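Local coordinates for uncharacterized protein (Klebsiella pneumoniae, PDB 2A2L) that is of unknown function but belongs to the HbpS-like family of haem-degrading proteins and may share a haem-related role, at residues K26-I31 with Q131-C136. Numbering follows the deposited sequence.
Sequences KKATEI and QLLAQC
Leu133 puts its CD2 methyl against the aliphatic part of Lys27, CD2 3.5 Å from Lys27 CG, tighter than carbons usually sit. Leu133 CD2 lies 3.8 Å from the backbone N of Ala28, while CD1 meets Ala28 CB at 3.9 Å. Ile31 comes tip to tip, its CD1 4.0 Å from Leu133 CD2. One turn on, Cys136 brings SG to 3.6 Å from Lys27 CB; sulfur trans to the backbone N (chi1 165°) reaches the lysine's root. Further along the lysine, Lys27 CE passes 4.0 Å from Leu132 CD2, the side chains crossing at about a right angle. The contact joins the C-terminal end of helix 14-30, and Ile31 just beyond, to helix 127-143; the short segments run roughly antiparallel at 146°, axes 10.2 Å apart. The chain between these helices supplies the four-stranded antiparallel sheet, in order 46-51, 36-41, 116-123, 107-111, and Ala134 touches Leu108 on the last, outermost within this chain. A bend at chi2 (74°) turns the outer part of Lys27 along its own helix, where NZ forms a salt bridge with Glu30 OE1 on the anti side, out of the carboxylate plane. Val35 touches Leu133, and Val33 and Met52 touch Ala28.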
loop_
_atom_site.group_PDB
_atom_site.type_symbol
_atom_site.label_atom_id
_atom_site.label_comp_id
_atom_site.label_asym_id
_atom_site.label_seq_id
_atom_site.Cartn_x
_atom_site.Cartn_y
_atom_site.Cartn_z
ATOM N N LYS A 26 -17.891 -17.999 25.047
ATOM C CA LYS A 26 -18.523 -19.081 25.771
ATOM C C LYS A 26 -19.452 -19.818 24.835
ATOM O O LYS A 26 -19.587 -21.036 24.917
ATOM C CB LYS A 26 -19.306 -18.513 26.937
ATOM C CG LYS A 26 -19.418 -19.418 28.130
ATOM C CD LYS A 26 -20.500 -18.879 29.071
ATOM C CE LYS A 26 -21.585 -19.915 29.330
ATOM N NZ LYS A 26 -22.731 -19.337 30.088
ATOM N N LYS A 27 -20.093 -19.073 23.947
ATOM C CA LYS A 27 -20.950 -19.676 22.937
ATOM C C LYS A 27 -20.151 -20.415 21.870
ATOM O O LYS A 27 -20.535 -21.501 21.445
ATOM C CB LYS A 27 -21.836 -18.621 22.280
ATOM C CG LYS A 27 -22.853 -19.181 21.285
ATOM C CD LYS A 27 -24.001 -19.872 21.979
ATOM C CE LYS A 27 -24.731 -20.785 21.016
ATOM N NZ LYS A 27 -25.476 -21.847 21.759
ATOM N N ALA A 28 -19.046 -19.813 21.435
ATOM C CA ALA A 28 -18.222 -20.405 20.405
ATOM C C ALA A 28 -17.708 -21.745 20.921
ATOM O O ALA A 28 -17.630 -22.718 20.175
ATOM C CB ALA A 28 -17.087 -19.498 20.053
ATOM N N THR A 29 -17.394 -21.789 22.215
ATOM C CA THR A 29 -16.832 -22.986 22.818
ATOM C C THR A 29 -17.732 -24.221 22.791
ATOM O O THR A 29 -17.267 -25.327 22.477
ATOM C CB THR A 29 -16.246 -22.685 24.190
ATOM O OG1 THR A 29 -14.820 -22.585 24.056
ATOM C CG2 THR A 29 -16.616 -23.764 25.247
ATOM N N GLU A 30 -19.019 -24.016 23.052
ATOM C CA GLU A 30 -20.008 -25.099 23.081
ATOM C C GLU A 30 -20.581 -25.508 21.708
ATOM O O GLU A 30 -21.139 -26.615 21.556
ATOM C CB GLU A 30 -21.151 -24.739 24.038
ATOM C CG GLU A 30 -21.676 -23.331 23.869
ATOM C CD GLU A 30 -22.988 -23.094 24.604
ATOM O OE1 GLU A 30 -24.063 -23.115 23.944
ATOM O OE2 GLU A 30 -22.938 -22.877 25.843
ATOM N N ILE A 31 -20.466 -24.628 20.716
ATOM C CA ILE A 31 -20.651 -25.056 19.326
ATOM C C ILE A 31 -19.327 -25.432 18.644
ATOM O O ILE A 31 -19.259 -25.544 17.407
ATOM C CB ILE A 31 -21.468 -24.052 18.472
ATOM C CG1 ILE A 31 -20.912 -22.634 18.591
ATOM C CG2 ILE A 31 -22.924 -24.123 18.829
ATOM C CD1 ILE A 31 -21.032 -21.815 17.310
ATOM N N GLN A 131 -22.228 -15.235 12.256
ATOM C CA GLN A 131 -23.364 -14.355 12.370
ATOM C C GLN A 131 -24.197 -14.675 13.631
ATOM O O GLN A 131 -24.791 -13.778 14.229
ATOM C CB GLN A 131 -24.197 -14.467 11.100
ATOM C CG GLN A 131 -25.064 -13.276 10.853
ATOM C CD GLN A 131 -26.159 -13.564 9.854
ATOM O OE1 GLN A 131 -25.943 -14.259 8.843
ATOM N NE2 GLN A 131 -27.354 -13.022 10.125
ATOM N N LEU A 132 -24.210 -15.953 14.012
ATOM C CA LEU A 132 -24.924 -16.469 15.190
ATOM C C LEU A 132 -24.216 -15.988 16.457
ATOM O O LEU A 132 -24.844 -15.773 17.494
ATOM C CB LEU A 132 -24.954 -18.012 15.157
ATOM C CG LEU A 132 -25.482 -18.805 16.379
ATOM C CD1 LEU A 132 -26.233 -20.086 15.953
ATOM C CD2 LEU A 132 -24.382 -19.216 17.352
ATOM N N LEU A 133 -22.896 -15.843 16.354
ATOM C CA LEU A 133 -22.068 -15.445 17.476
ATOM C C LEU A 133 -22.039 -13.935 17.550
ATOM O O LEU A 133 -21.770 -13.358 18.604
ATOM C CB LEU A 133 -20.648 -15.985 17.308
ATOM C CG LEU A 133 -20.468 -17.495 17.320
ATOM C CD1 LEU A 133 -19.048 -17.826 17.069
ATOM C CD2 LEU A 133 -20.921 -18.087 18.635
ATOM N N ALA A 134 -22.325 -13.300 16.416
ATOM C CA ALA A 134 -22.399 -11.864 16.333
ATOM C C ALA A 134 -23.696 -11.364 16.956
ATOM O O ALA A 134 -23.670 -10.392 17.706
ATOM C CB ALA A 134 -22.263 -11.409 14.892
ATOM N N GLN A 135 -24.813 -12.040 16.666
ATOM C CA GLN A 135 -26.102 -11.760 17.326
ATOM C C GLN A 135 -26.053 -12.071 18.822
ATOM O O GLN A 135 -26.577 -11.335 19.629
ATOM C CB GLN A 135 -27.244 -12.541 16.665
ATOM C CG GLN A 135 -28.663 -12.041 17.012
ATOM C CD GLN A 135 -28.925 -10.560 16.650
ATOM O OE1 GLN A 135 -29.362 -9.759 17.495
ATOM N NE2 GLN A 135 -28.672 -10.203 15.392
ATOM N N CYS A 136 -25.397 -13.173 19.152
ATOM C CA CYS A 136 -25.068 -13.574 20.499
ATOM C C CYS A 136 -24.402 -12.463 21.307
ATOM O O CYS A 136 -24.752 -12.254 22.451
ATOM C CB CYS A 136 -24.158 -14.796 20.392
ATOM S SG CYS A 136 -23.231 -15.314 21.855
#